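Local coordinates for PBP5 (Haemophilus influenzae, PDB 3A3J), which removes the C-terminal D-alanyl residue from sugar-peptide cell wall precursors, acting as a serine-type D-alanyl-D-alanine carboxypeptidase, at residues D16-A21 with D285-I290; Y33-T38 with G210-A215; K39-Y44 with K124-F129; G53-T58 with V86-L91; D153-G158 with R224-V229. All coordinates share one frame; numbering follows the deposited sequence.

From the N terminus, residues 16-21 open contact 1, the widest loop, closed only when the C-terminal domain supplies 285-290; all other contacts lie inside it. Residues 33-38 open contact 2, and the start of the following helix, 39-44, opens contact 3, which lies wholly inside it. Contact 4 opens at 53-58, closes at 86-91 and is nested in contact 3, which 124-129 closes. Contact 5 starts at 153-158, before 210-215 closes contact 2, and ends at 224-229, so contacts 2 and 5 cross. Their strands are sheet neighbours, hydrogen-bonded between Ala215 and Ser227. Met40 joins the helices of contacts 3 and 5, and a Tyr17-Arg224 backbone bond links contacts 1 and 5.

Contact 1. Residues D16-A21 with D285-I290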
# COMPACT_ATOMS: atom_id res chain seq x y z
N ASP A 16 -1.84 -9.61 -2.95
CA ASP A 16 -1.01 -10.04 -1.85
C ASP A 16 0.01 -8.94 -1.58
O ASP A 16 0.70 -8.49 -2.49
CB ASP A 16 -0.23 -11.34 -2.21
CG ASP A 16 0.61 -11.83 -1.06
OD1 ASP A 16 0.14 -12.66 -0.21
OD2 ASP A 16 1.73 -11.35 -0.94
N TYR A 17 0.11 -8.55 -0.31
CA TYR A 17 1.00 -7.44 0.08
C TYR A 17 2.46 -7.86 -0.20
O TYR A 17 3.33 -7.03 -0.52
CB TYR A 17 0.83 -7.20 1.55
CG TYR A 17 1.93 -6.37 2.22
CD1 TYR A 17 2.06 -4.96 1.97
CD2 TYR A 17 2.81 -6.96 3.11
CE1 TYR A 17 3.06 -4.18 2.61
CE2 TYR A 17 3.83 -6.22 3.72
CZ TYR A 17 3.93 -4.83 3.48
OH TYR A 17 4.91 -4.15 4.12
N ASN A 18 2.75 -9.14 -0.04
CA ASN A 18 4.15 -9.50 0.09
C ASN A 18 4.77 -9.76 -1.23
O ASN A 18 5.93 -9.50 -1.40
CB ASN A 18 4.34 -10.67 1.00
CG ASN A 18 4.36 -10.27 2.44
OD1 ASN A 18 3.48 -10.63 3.18
ND2 ASN A 18 5.38 -9.58 2.85
N SER A 19 3.98 -10.14 -2.21
CA SER A 19 4.50 -10.57 -3.49
C SER A 19 4.03 -9.64 -4.58
O SER A 19 4.61 -9.61 -5.67
CB SER A 19 3.96 -11.98 -3.79
OG SER A 19 2.57 -11.94 -4.12
N GLY A 20 2.96 -8.87 -4.29
CA GLY A 20 2.46 -7.83 -5.17
C GLY A 20 1.56 -8.42 -6.22
O GLY A 20 1.10 -7.73 -7.11
N ALA A 21 1.26 -9.70 -6.12
CA ALA A 21 0.45 -10.31 -7.19
C ALA A 21 -1.04 -9.93 -7.07
O ALA A 21 -1.61 -9.91 -5.97
CB ALA A 21 0.58 -11.84 -7.15
N ASP A 285 14.64 -10.28 -0.44
CA ASP A 285 13.63 -11.35 -0.25
C ASP A 285 12.75 -11.41 -1.46
O ASP A 285 12.65 -10.44 -2.15
CB ASP A 285 12.73 -11.00 0.93
CG ASP A 285 13.38 -11.29 2.25
OD1 ASP A 285 14.51 -11.80 2.28
OD2 ASP A 285 12.72 -11.01 3.27
N HIS A 286 12.12 -12.54 -1.72
CA HIS A 286 11.18 -12.63 -2.82
C HIS A 286 10.07 -13.57 -2.38
O HIS A 286 10.33 -14.46 -1.55
CB HIS A 286 11.82 -13.23 -4.08
CG HIS A 286 10.95 -13.11 -5.29
ND1 HIS A 286 11.01 -12.02 -6.14
CD2 HIS A 286 9.97 -13.92 -5.78
CE1 HIS A 286 10.09 -12.16 -7.10
NE2 HIS A 286 9.45 -13.30 -6.89
N PHE A 287 8.86 -13.38 -2.92
CA PHE A 287 7.67 -14.07 -2.40
C PHE A 287 6.82 -14.38 -3.57
O PHE A 287 6.76 -13.60 -4.51
CB PHE A 287 6.82 -13.22 -1.43
CG PHE A 287 7.54 -12.83 -0.15
CD1 PHE A 287 7.45 -13.62 0.98
CD2 PHE A 287 8.23 -11.62 -0.08
CE1 PHE A 287 8.07 -13.26 2.14
CE2 PHE A 287 8.87 -11.28 1.08
CZ PHE A 287 8.80 -12.08 2.19
N ILE A 288 6.16 -15.52 -3.54
CA ILE A 288 5.25 -15.76 -4.63
C ILE A 288 3.90 -16.17 -4.08
O ILE A 288 3.78 -16.59 -2.92
CB ILE A 288 5.81 -16.80 -5.68
CG1 ILE A 288 5.92 -18.19 -5.07
CG2 ILE A 288 7.14 -16.30 -6.23
CD1 ILE A 288 5.88 -19.33 -6.18
N THR A 289 2.88 -16.01 -4.89
CA THR A 289 1.57 -16.39 -4.48
C THR A 289 1.05 -17.50 -5.40
O THR A 289 1.00 -17.34 -6.61
CB THR A 289 0.64 -15.14 -4.51
OG1 THR A 289 1.15 -14.14 -3.61
CG2 THR A 289 -0.82 -15.52 -4.15
N ILE A 290 0.61 -18.61 -4.81
CA ILE A 290 0.17 -19.81 -5.57
C ILE A 290 -1.15 -20.35 -5.02
O ILE A 290 -1.53 -19.98 -3.93
CB ILE A 290 1.22 -20.92 -5.39
CG1 ILE A 290 1.34 -21.27 -3.89
CG2 ILE A 290 2.56 -20.47 -6.01
CD1 ILE A 290 2.77 -21.30 -3.33
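Ser19 and Thr289 join the two segments through their hydroxyls, with Ser19 OG 2.7 Å from Thr289 OG1 in a hydrogen bond whose donor could be either residue. Thr289 presents OG1 anti to its own carbonyl carbon (chi1 -60°), beside the CB of Asp16, 3.4 Å away. Thr255 of the neighbouring strand 253-259 extends this network, its hydroxyl bonding both Thr289 OG1 and Asp16 OD1. A second set of polar bonds shapes the 16-21 turn itself. Asp16 OD2 takes two backbone N-H groups: Asn18 N at 2.6 Å, an Asx turn, approaches from above the carboxylate plane, while Ser19 N, 2.9 Å away, meets the anti lone pair of OD2. Ser19 OG in turn accepts from Ala21 N, making an ST turn, so the hydroxyl that meets Thr289 is also tied to its own loop. The loop follows strand 11-16 of the carboxypeptidase domain's five-stranded sheet, and 285-290 lies mostly on strand 286-291, which pairs with 253-259; the contact thus bridges the catalytic and C-terminal domains, away from the active site. Van der Waals contacts make up the rest: Asn18 CB sits over one face of the Phe287 ring as a CH-pi contact, 4.2 Å from its centroid and 18° off the normal. The backbone carbonyl of the same residue also touches the ring, Asn18 O lying 3.4 Å from Phe287 CD2. Ser19 CB rests 3.3 Å from Phe287 O, and the methyl of Ala21 packs on Thr289, 4.2 Å from CB to CB.

Contact 2. Residues Y33-T38 with G210-A215; sequences YPASLT and GYNLVA
Asn212 and Leu37 reach toward each other from opposite directions, the amide of the strand residue lying against the branched end of the leucine. The asparagine is in the less common rotamer that sets CG between its backbone N and carbonyl carbon (chi1 66°), and this projects the amide from strand 210-218 to the 33-38 turn. Leu37 meets both ends of that amide: its CG is 3.3 Å from Asn212 OD1, and its CD1 is 3.5 Å from Asn212 ND2. With Leu37 CG beside its backbone N (chi1 -57°), CD1 continues the extended chain to the amide, while the methyl that branches off, CD2, meets Val214 CG2 at 3.8 Å. The turn leads into helix 38-51 and bears Ser36, the residue expected to form the acyl-ester, which with Lys39 makes the SxxK motif of the peptidase S11 family; Ser36 OG is hydrogen-bonded to Lys39 NZ. Leu37, next to that serine, also packs on the side chain of Lys202, which probably binds substrate, on the adjacent strand 197-206. Besides this packing, Asn212 ND2 donates to Pro34 O at 3.3 Å, fairly straight at 158° but from well above the carbonyl plane. Leu37 N, 2.9 Å from Pro34 O, arrives from the opposite face, so this carbonyl oxygen is gripped from both sides. A water donates to Tyr33 O at 2.9 Å and accepts from Asn212 ND2, giving the amide nitrogen a second tie to the turn.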
# COMPACT_ATOMS: atom_id res chain seq x y z
N TYR A 33 -12.93 8.79 -8.80
CA TYR A 33 -12.79 9.86 -7.79
C TYR A 33 -12.37 9.25 -6.48
O TYR A 33 -13.07 8.40 -5.97
CB TYR A 33 -14.12 10.61 -7.61
CG TYR A 33 -14.47 11.47 -8.78
CD1 TYR A 33 -14.39 12.87 -8.69
CD2 TYR A 33 -14.82 10.89 -10.00
CE1 TYR A 33 -14.68 13.67 -9.80
CE2 TYR A 33 -15.13 11.67 -11.09
CZ TYR A 33 -15.07 13.05 -10.98
OH TYR A 33 -15.39 13.81 -12.07
N PRO A 34 -11.21 9.64 -5.92
CA PRO A 34 -10.75 8.90 -4.73
C PRO A 34 -11.48 9.27 -3.44
O PRO A 34 -11.49 8.45 -2.48
CB PRO A 34 -9.28 9.27 -4.62
CG PRO A 34 -9.21 10.66 -5.26
CD PRO A 34 -10.23 10.65 -6.38
N ALA A 35 -12.01 10.50 -3.37
CA ALA A 35 -12.84 10.91 -2.22
C ALA A 35 -11.89 10.75 -1.04
O ALA A 35 -10.71 11.04 -1.21
CB ALA A 35 -14.03 10.05 -2.09
N SER A 36 -12.35 10.36 0.16
CA SER A 36 -11.39 10.26 1.26
C SER A 36 -10.20 9.27 1.15
O SER A 36 -9.33 9.23 2.03
CB SER A 36 -12.11 10.01 2.57
OG SER A 36 -12.51 11.29 3.14
N LEU A 37 -10.11 8.45 0.09
CA LEU A 37 -8.88 7.56 0.04
C LEU A 37 -7.69 8.48 -0.26
O LEU A 37 -6.49 8.18 0.06
CB LEU A 37 -9.01 6.54 -1.08
CG LEU A 37 -10.25 5.64 -1.05
CD1 LEU A 37 -10.28 4.69 -2.28
CD2 LEU A 37 -10.25 4.89 0.23
N THR A 38 -8.01 9.69 -0.77
CA THR A 38 -6.95 10.74 -0.94
C THR A 38 -6.14 10.92 0.33
O THR A 38 -4.88 11.13 0.27
CB THR A 38 -7.56 12.11 -1.36
OG1 THR A 38 -8.26 11.92 -2.61
CG2 THR A 38 -6.41 13.18 -1.52
N GLY A 210 -20.42 6.07 -5.91
CA GLY A 210 -20.70 5.26 -4.74
C GLY A 210 -19.66 5.36 -3.63
O GLY A 210 -18.99 6.43 -3.45
N TYR A 211 -19.53 4.23 -2.90
CA TYR A 211 -18.72 4.07 -1.70
C TYR A 211 -17.43 3.25 -1.96
O TYR A 211 -17.42 2.34 -2.78
CB TYR A 211 -19.52 3.35 -0.61
CG TYR A 211 -20.67 4.22 -0.08
CD1 TYR A 211 -20.47 5.09 0.98
CD2 TYR A 211 -21.92 4.18 -0.68
CE1 TYR A 211 -21.53 5.94 1.43
CE2 TYR A 211 -23.01 5.02 -0.22
CZ TYR A 211 -22.79 5.88 0.80
OH TYR A 211 -23.84 6.69 1.23
N ASN A 212 -16.36 3.56 -1.23
CA ASN A 212 -15.14 2.85 -1.53
C ASN A 212 -14.42 2.51 -0.25
O ASN A 212 -14.72 3.05 0.83
CB ASN A 212 -14.30 3.67 -2.59
CG ASN A 212 -13.79 5.00 -2.05
OD1 ASN A 212 -13.56 5.19 -0.84
ND2 ASN A 212 -13.52 5.91 -2.95
N LEU A 213 -13.52 1.55 -0.31
CA LEU A 213 -12.84 1.18 0.92
C LEU A 213 -11.56 0.51 0.54
O LEU A 213 -11.54 -0.23 -0.40
CB LEU A 213 -13.71 0.17 1.70
CG LEU A 213 -13.10 -0.63 2.87
CD1 LEU A 213 -12.61 0.27 3.95
CD2 LEU A 213 -14.01 -1.77 3.50
N VAL A 214 -10.50 0.75 1.29
CA VAL A 214 -9.27 0.05 1.13
C VAL A 214 -9.06 -0.75 2.40
O VAL A 214 -9.03 -0.19 3.47
CB VAL A 214 -8.10 1.07 0.92
CG1 VAL A 214 -6.75 0.33 0.87
CG2 VAL A 214 -8.32 1.72 -0.41
N ALA A 215 -8.98 -2.07 2.31
CA ALA A 215 -8.85 -2.85 3.53
C ALA A 215 -7.62 -3.73 3.43
O ALA A 215 -7.19 -4.09 2.35
CB ALA A 215 -10.15 -3.72 3.79
O HOH W 1 -14.38 5.78 -6.12

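Contact 3. Residues K39-Y44 with K124-F129; sequences KMMTSY and KYVQQF
An aromatic cluster of Tyr44, Tyr125 and Phe129 fills the join between helix 38-51, whose first turn carries the SxxK lysine Lys39, and the end of helix 115-128. The axes of 39-44 and 124-128 cross at 94°, 11.2 Å apart, leaving room for large side chains. Tyr44 takes part in two T-shaped pairs, in opposite roles. It offers its face to Phe129, whose edge atom CZ stands over the middle of the ring, 3.3 Å from Tyr44 CZ, with the planes at 88°. It offers its edge to Tyr125: Tyr44 CE2 points over the centre of that ring, 3.7 Å from Tyr125 CD1, the planes at 76°. Beside the rings, Met41 leaves its helix with CG anti to the backbone N and then bends at both following bonds, which brings its end back toward 124-129. Its SD lies 3.7 Å from Tyr125 CB and its methyl CE 3.7 Å from Phe129 CE2, with Val126 CG2 at 4.1 Å from CE. The sulfur is oblique to both rings, a Met-aromatic contact with each. Phe129 also stacks on His160 of helix 151-164, and the hydroxyl of Tyr44 is hydrogen-bonded to Asp164 of that helix, so a third helix borders the cluster. No hydrogen bond spans the two segments; C-H edges set against ring faces and the thioether's dispersion contacts do the holding, and the hydroxyl of Tyr44 finds its partner, Asp164, outside the two segments.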
# COMPACT_ATOMS: atom_id res chain seq x y z
N LYS A 39 -6.83 10.84 1.48
CA LYS A 39 -6.11 11.00 2.80
C LYS A 39 -5.01 9.99 3.10
O LYS A 39 -4.17 10.20 4.01
CB LYS A 39 -7.11 11.04 3.97
CG LYS A 39 -7.98 12.32 3.85
CD LYS A 39 -9.26 12.23 4.64
CE LYS A 39 -10.04 13.59 4.61
NZ LYS A 39 -11.00 13.51 3.51
N MET A 40 -5.07 8.84 2.44
CA MET A 40 -3.95 7.88 2.54
C MET A 40 -2.62 8.50 2.02
O MET A 40 -1.62 8.42 2.69
CB MET A 40 -4.29 6.61 1.67
CG MET A 40 -5.17 5.62 2.49
SD MET A 40 -5.85 4.37 1.45
CE MET A 40 -4.55 3.71 0.34
N MET A 41 -2.65 9.12 0.85
CA MET A 41 -1.45 9.86 0.33
C MET A 41 -1.05 11.00 1.28
O MET A 41 0.12 11.13 1.70
CB MET A 41 -1.67 10.38 -1.10
CG MET A 41 -0.33 10.99 -1.76
SD MET A 41 1.12 9.91 -1.55
CE MET A 41 0.89 9.01 -3.03
N THR A 42 -2.03 11.78 1.69
CA THR A 42 -1.74 12.85 2.71
C THR A 42 -1.02 12.32 3.93
O THR A 42 -0.03 12.90 4.42
CB THR A 42 -3.04 13.61 3.17
OG1 THR A 42 -3.68 14.19 2.02
CG2 THR A 42 -2.70 14.68 4.19
N SER A 43 -1.53 11.21 4.50
CA SER A 43 -0.84 10.59 5.66
C SER A 43 0.52 9.99 5.30
O SER A 43 1.41 9.90 6.13
CB SER A 43 -1.75 9.46 6.21
OG SER A 43 -3.12 10.00 6.19
N TYR A 44 0.65 9.49 4.07
CA TYR A 44 1.96 9.04 3.58
C TYR A 44 3.00 10.22 3.68
O TYR A 44 4.00 10.13 4.43
CB TYR A 44 1.88 8.46 2.14
CG TYR A 44 3.24 7.82 1.77
CD1 TYR A 44 3.51 6.48 2.12
CD2 TYR A 44 4.27 8.57 1.20
CE1 TYR A 44 4.77 5.88 1.83
CE2 TYR A 44 5.53 7.99 0.89
CZ TYR A 44 5.76 6.63 1.20
OH TYR A 44 6.96 6.03 0.93
N LYS A 124 4.56 14.18 -6.08
CA LYS A 124 5.91 13.65 -6.12
C LYS A 124 5.77 12.14 -5.90
O LYS A 124 6.28 11.37 -6.70
CB LYS A 124 6.84 14.27 -5.04
CG LYS A 124 8.31 13.77 -5.08
CD LYS A 124 9.21 14.19 -3.89
CE LYS A 124 8.83 13.61 -2.58
NZ LYS A 124 9.62 14.24 -1.44
N TYR A 125 5.09 11.73 -4.81
CA TYR A 125 5.09 10.31 -4.40
C TYR A 125 4.31 9.47 -5.40
O TYR A 125 4.55 8.29 -5.55
CB TYR A 125 4.56 10.17 -3.01
CG TYR A 125 5.53 10.61 -1.94
CD1 TYR A 125 6.81 10.06 -1.86
CD2 TYR A 125 5.19 11.59 -1.05
CE1 TYR A 125 7.69 10.43 -0.89
CE2 TYR A 125 6.08 11.99 -0.09
CZ TYR A 125 7.31 11.43 -0.02
OH TYR A 125 8.16 11.82 0.99
N VAL A 126 3.39 10.09 -6.08
CA VAL A 126 2.62 9.43 -7.12
C VAL A 126 3.65 8.91 -8.18
O VAL A 126 3.49 7.77 -8.71
CB VAL A 126 1.55 10.37 -7.76
CG1 VAL A 126 0.98 9.80 -9.07
CG2 VAL A 126 0.36 10.67 -6.79
N GLN A 127 4.65 9.75 -8.49
CA GLN A 127 5.69 9.44 -9.53
C GLN A 127 6.61 8.45 -8.95
O GLN A 127 7.02 7.46 -9.58
CB GLN A 127 6.54 10.71 -9.83
CG GLN A 127 5.74 11.75 -10.49
CD GLN A 127 5.03 11.09 -11.63
OE1 GLN A 127 5.57 10.16 -12.20
NE2 GLN A 127 3.81 11.54 -11.98
N GLN A 128 6.98 8.72 -7.73
CA GLN A 128 7.96 7.88 -7.14
C GLN A 128 7.40 6.45 -6.91
O GLN A 128 8.16 5.51 -6.95
CB GLN A 128 8.38 8.54 -5.88
CG GLN A 128 9.40 7.83 -5.08
CD GLN A 128 9.61 8.62 -3.85
OE1 GLN A 128 9.78 9.83 -3.93
NE2 GLN A 128 9.56 7.96 -2.68
N PHE A 129 6.08 6.29 -6.65
CA PHE A 129 5.48 4.93 -6.49
C PHE A 129 5.28 4.27 -7.85
O PHE A 129 4.93 3.10 -7.90
CB PHE A 129 4.08 4.97 -5.80
CG PHE A 129 4.11 5.40 -4.36
CD1 PHE A 129 5.29 5.52 -3.70
CD2 PHE A 129 2.92 5.62 -3.66
CE1 PHE A 129 5.32 5.90 -2.36
CE2 PHE A 129 2.91 5.98 -2.32
CZ PHE A 129 4.10 6.14 -1.65

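Contact 4. Residues G53-T58 with V86-L91; sequences GKIHNT and VSVADL
Asn57 places CG anti to its carbonyl carbon (chi1 -83°), which swings the amide toward the start of helix 88-98, where Asn57 ND2 lies 3.6 Å from Ala89 CA. Ile55 instead wedges CG1 between its backbone N and carbonyl carbon (chi1 65°), and the extended chain beyond carries CD1 to within 4.1 Å of Val88 CG1. Between these side chains the backbone makes the polar link: Ala89 N donates to Asn57 O at 3.1 Å and 164°, in the carbonyl plane and on a lone pair. The carbonyl of the preceding residue rests on the valine, His56 O being 3.4 Å from Val88 CB. Ser87 is the N-cap of the helix, its OG accepting from Asp90 N at 3.0 Å; the 53-58 loop thus supplies an acceptor to the first turn in addition to the cap. That loop leaves helix 38-51 through a Schellman motif at Gly53. Ile55 packs back on Ala49 and Leu50 of that helix and on Ile111 of helix 101-112, where Val88 meets His110, while strand 85-87, just before the cap, pairs with strand 60-62.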
# COMPACT_ATOMS: atom_id res chain seq x y z
N GLY A 53 12.35 13.21 10.39
CA GLY A 53 12.65 14.27 11.40
C GLY A 53 12.35 15.71 10.97
O GLY A 53 12.70 16.66 11.68
N LYS A 54 11.68 15.91 9.86
CA LYS A 54 11.37 17.23 9.36
C LYS A 54 10.17 17.85 10.10
O LYS A 54 9.93 19.05 10.00
CB LYS A 54 11.08 17.17 7.87
CG LYS A 54 12.28 16.64 7.11
CD LYS A 54 12.00 16.41 5.57
CE LYS A 54 13.32 16.00 4.93
NZ LYS A 54 13.25 15.39 3.63
N ILE A 55 9.41 17.03 10.82
CA ILE A 55 8.40 17.58 11.69
C ILE A 55 8.41 16.56 12.80
O ILE A 55 9.01 15.48 12.66
CB ILE A 55 6.97 17.71 11.03
CG1 ILE A 55 6.37 16.32 10.70
CG2 ILE A 55 6.96 18.64 9.80
CD1 ILE A 55 4.92 16.33 10.10
N HIS A 56 7.79 16.93 13.92
CA HIS A 56 7.72 16.08 15.10
C HIS A 56 6.29 15.97 15.54
O HIS A 56 5.52 16.87 15.28
CB HIS A 56 8.61 16.62 16.19
CG HIS A 56 10.06 16.37 15.90
ND1 HIS A 56 10.79 17.17 15.04
CD2 HIS A 56 10.88 15.37 16.29
CE1 HIS A 56 12.01 16.67 14.91
NE2 HIS A 56 12.09 15.58 15.66
N ASN A 57 5.91 14.83 16.11
CA ASN A 57 4.54 14.70 16.60
C ASN A 57 4.19 15.78 17.63
O ASN A 57 3.03 16.12 17.82
CB ASN A 57 4.35 13.34 17.28
CG ASN A 57 4.05 12.27 16.31
OD1 ASN A 57 4.58 11.17 16.40
ND2 ASN A 57 3.21 12.56 15.37
N THR A 58 5.18 16.25 18.35
CA THR A 58 4.93 17.29 19.35
C THR A 58 4.85 18.69 18.74
O THR A 58 4.53 19.65 19.44
CB THR A 58 6.03 17.28 20.34
OG1 THR A 58 7.26 17.12 19.59
CG2 THR A 58 5.83 16.08 21.28
N VAL A 86 -2.68 22.88 18.19
CA VAL A 86 -2.98 21.41 18.13
C VAL A 86 -1.77 20.61 17.67
O VAL A 86 -1.16 20.94 16.66
CB VAL A 86 -4.17 21.15 17.16
CG1 VAL A 86 -4.59 19.65 17.15
CG2 VAL A 86 -5.33 21.96 17.57
N SER A 87 -1.45 19.52 18.37
CA SER A 87 -0.25 18.77 18.02
C SER A 87 -0.38 18.00 16.69
O SER A 87 -1.46 17.64 16.21
CB SER A 87 0.10 17.78 19.12
OG SER A 87 -0.88 16.76 19.01
N VAL A 88 0.76 17.80 16.06
CA VAL A 88 0.82 17.06 14.83
C VAL A 88 0.27 15.63 15.09
O VAL A 88 -0.50 15.12 14.29
CB VAL A 88 2.28 17.02 14.33
CG1 VAL A 88 2.53 15.84 13.43
CG2 VAL A 88 2.66 18.35 13.61
N ALA A 89 0.59 15.03 16.23
CA ALA A 89 -0.02 13.69 16.61
C ALA A 89 -1.55 13.74 16.53
O ALA A 89 -2.17 12.94 15.84
CB ALA A 89 0.40 13.32 18.03
N ASP A 90 -2.18 14.74 17.15
CA ASP A 90 -3.65 14.80 17.07
C ASP A 90 -4.09 14.99 15.69
O ASP A 90 -5.07 14.37 15.24
CB ASP A 90 -4.28 15.93 17.93
CG ASP A 90 -4.32 15.56 19.41
OD1 ASP A 90 -4.33 14.35 19.65
OD2 ASP A 90 -4.36 16.42 20.33
N LEU A 91 -3.40 15.87 14.96
CA LEU A 91 -3.89 16.17 13.62
C LEU A 91 -3.86 14.93 12.72
O LEU A 91 -4.76 14.66 11.98
CB LEU A 91 -3.07 17.32 13.01
CG LEU A 91 -3.22 18.72 13.65
CD1 LEU A 91 -2.18 19.63 13.02
CD2 LEU A 91 -4.63 19.18 13.31

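Contact 5. Residues D153-G158 with R224-V229; sequences DMAIIG and RLISVV
Ala155 rests on two branched residues of strand 224-232, Val228 and Ile226, and its small methyl lets the helix backbone come down onto them. Val228 touches it with the CG2 branch, 3.9 Å from Ala155 CB and 3.7 Å from Ala155 N. Its other branch, CG1, is anti to the backbone N (chi1 -177°) and turns to Met154, 4.2 Å from that residue's CB. Next to it along the strand, Ile226 brings CG2 to 4.2 Å from Ala155 CB. The isoleucine's longer branch is extended (chi2 171°) and reaches the next turn of the helix, with CD1 4.2 Å from Ala155 O and 4.4 Å from Gly158 C, where the glycine leaves the helix surface flat. The axes of the two segments approach to 8.2 Å at 142°. Helix 151-164 here covers one face of the five-stranded sheet of the carboxypeptidase domain, while Leu225, Ser227 and Val229 point to the other face and helix 235-252. Met154 sends its end away from the strand, to pack its CE near Leu37 in the active-site turn. Across the two segments there is no hydrogen bond: branched methyl groups, a small methyl and helix backbone meet by dispersion alone, in a buried layer close to the chain's centre, with the polar end of Arg224 kept apart from it in a salt bridge to Asp199.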
# COMPACT_ATOMS: atom_id res chain seq x y z
N ASP A 153 -3.83 1.59 -8.09
CA ASP A 153 -2.95 2.68 -7.54
C ASP A 153 -3.18 2.83 -6.04
O ASP A 153 -2.23 2.94 -5.19
CB ASP A 153 -3.21 3.99 -8.29
CG ASP A 153 -2.55 4.00 -9.69
OD1 ASP A 153 -1.92 2.96 -10.04
OD2 ASP A 153 -2.67 5.05 -10.39
N MET A 154 -4.46 2.72 -5.67
CA MET A 154 -4.75 2.77 -4.18
C MET A 154 -4.23 1.53 -3.46
O MET A 154 -3.80 1.60 -2.32
CB MET A 154 -6.28 3.03 -3.93
CG MET A 154 -6.66 4.55 -4.17
SD MET A 154 -5.84 5.39 -2.85
CE MET A 154 -5.95 7.03 -3.45
N ALA A 155 -4.24 0.37 -4.13
CA ALA A 155 -3.58 -0.79 -3.46
C ALA A 155 -2.10 -0.51 -3.30
O ALA A 155 -1.48 -0.82 -2.27
CB ALA A 155 -3.84 -2.15 -4.26
N ILE A 156 -1.51 0.07 -4.35
CA ILE A 156 -0.04 0.34 -4.28
C ILE A 156 0.26 1.34 -3.19
O ILE A 156 1.17 1.15 -2.34
CB ILE A 156 0.53 0.76 -5.69
CG1 ILE A 156 0.46 -0.42 -6.67
CG2 ILE A 156 1.99 1.26 -5.55
CD1 ILE A 156 0.51 -0.05 -8.12
N ILE A 157 -0.59 2.36 -3.08
CA ILE A 157 -0.38 3.41 -2.01
C ILE A 157 -0.53 2.80 -0.66
O ILE A 157 0.27 3.03 0.25
CB ILE A 157 -1.39 4.67 -2.15
CG1 ILE A 157 -1.12 5.41 -3.46
CG2 ILE A 157 -1.28 5.55 -0.92
CD1 ILE A 157 -2.22 6.33 -4.02
N GLY A 158 -1.54 1.94 -0.51
CA GLY A 158 -1.73 1.39 0.90
C GLY A 158 -0.55 0.46 1.18
O GLY A 158 -0.05 0.39 2.30
N ARG A 224 -0.53 -11.45 4.09
CA ARG A 224 -1.22 -10.15 4.14
C ARG A 224 -1.84 -9.83 2.82
O ARG A 224 -1.18 -9.88 1.80
CB ARG A 224 -0.33 -8.97 4.60
CG ARG A 224 -1.19 -7.62 4.63
CD ARG A 224 -0.40 -6.45 5.11
NE ARG A 224 -0.11 -6.51 6.53
CZ ARG A 224 -0.90 -6.00 7.45
NH1 ARG A 224 -2.08 -5.51 7.06
NH2 ARG A 224 -0.59 -6.07 8.73
N LEU A 225 -3.12 -9.52 2.84
CA LEU A 225 -3.79 -9.06 1.63
C LEU A 225 -4.30 -7.61 1.74
O LEU A 225 -4.52 -7.10 2.84
CB LEU A 225 -5.00 -9.95 1.32
CG LEU A 225 -4.79 -11.49 1.14
CD1 LEU A 225 -6.16 -12.27 0.89
CD2 LEU A 225 -3.76 -11.77 0.02
N ILE A 226 -4.54 -6.99 0.59
CA ILE A 226 -5.05 -5.67 0.57
C ILE A 226 -6.12 -5.72 -0.45
O ILE A 226 -5.83 -6.22 -1.58
CB ILE A 226 -3.93 -4.68 0.09
CG1 ILE A 226 -2.88 -4.59 1.18
CG2 ILE A 226 -4.54 -3.30 -0.26
CD1 ILE A 226 -1.64 -3.79 0.66
N SER A 227 -7.34 -5.25 -0.12
CA SER A 227 -8.39 -5.14 -1.14
C SER A 227 -8.77 -3.70 -1.36
O SER A 227 -8.62 -2.89 -0.44
CB SER A 227 -9.65 -5.87 -0.64
OG SER A 227 -10.05 -5.48 0.73
N VAL A 228 -9.35 -3.40 -2.54
CA VAL A 228 -9.84 -2.11 -2.82
C VAL A 228 -11.13 -2.31 -3.59
O VAL A 228 -11.13 -3.02 -4.56
CB VAL A 228 -8.83 -1.21 -3.70
CG1 VAL A 228 -9.38 0.17 -3.90
CG2 VAL A 228 -7.43 -1.14 -3.04
N VAL A 229 -12.22 -1.68 -3.16
CA VAL A 229 -13.44 -1.65 -3.93
C VAL A 229 -13.88 -0.18 -4.15
O VAL A 229 -13.78 0.65 -3.24
CB VAL A 229 -14.60 -2.48 -3.21
CG1 VAL A 229 -14.11 -3.91 -2.94
CG2 VAL A 229 -14.99 -1.83 -1.84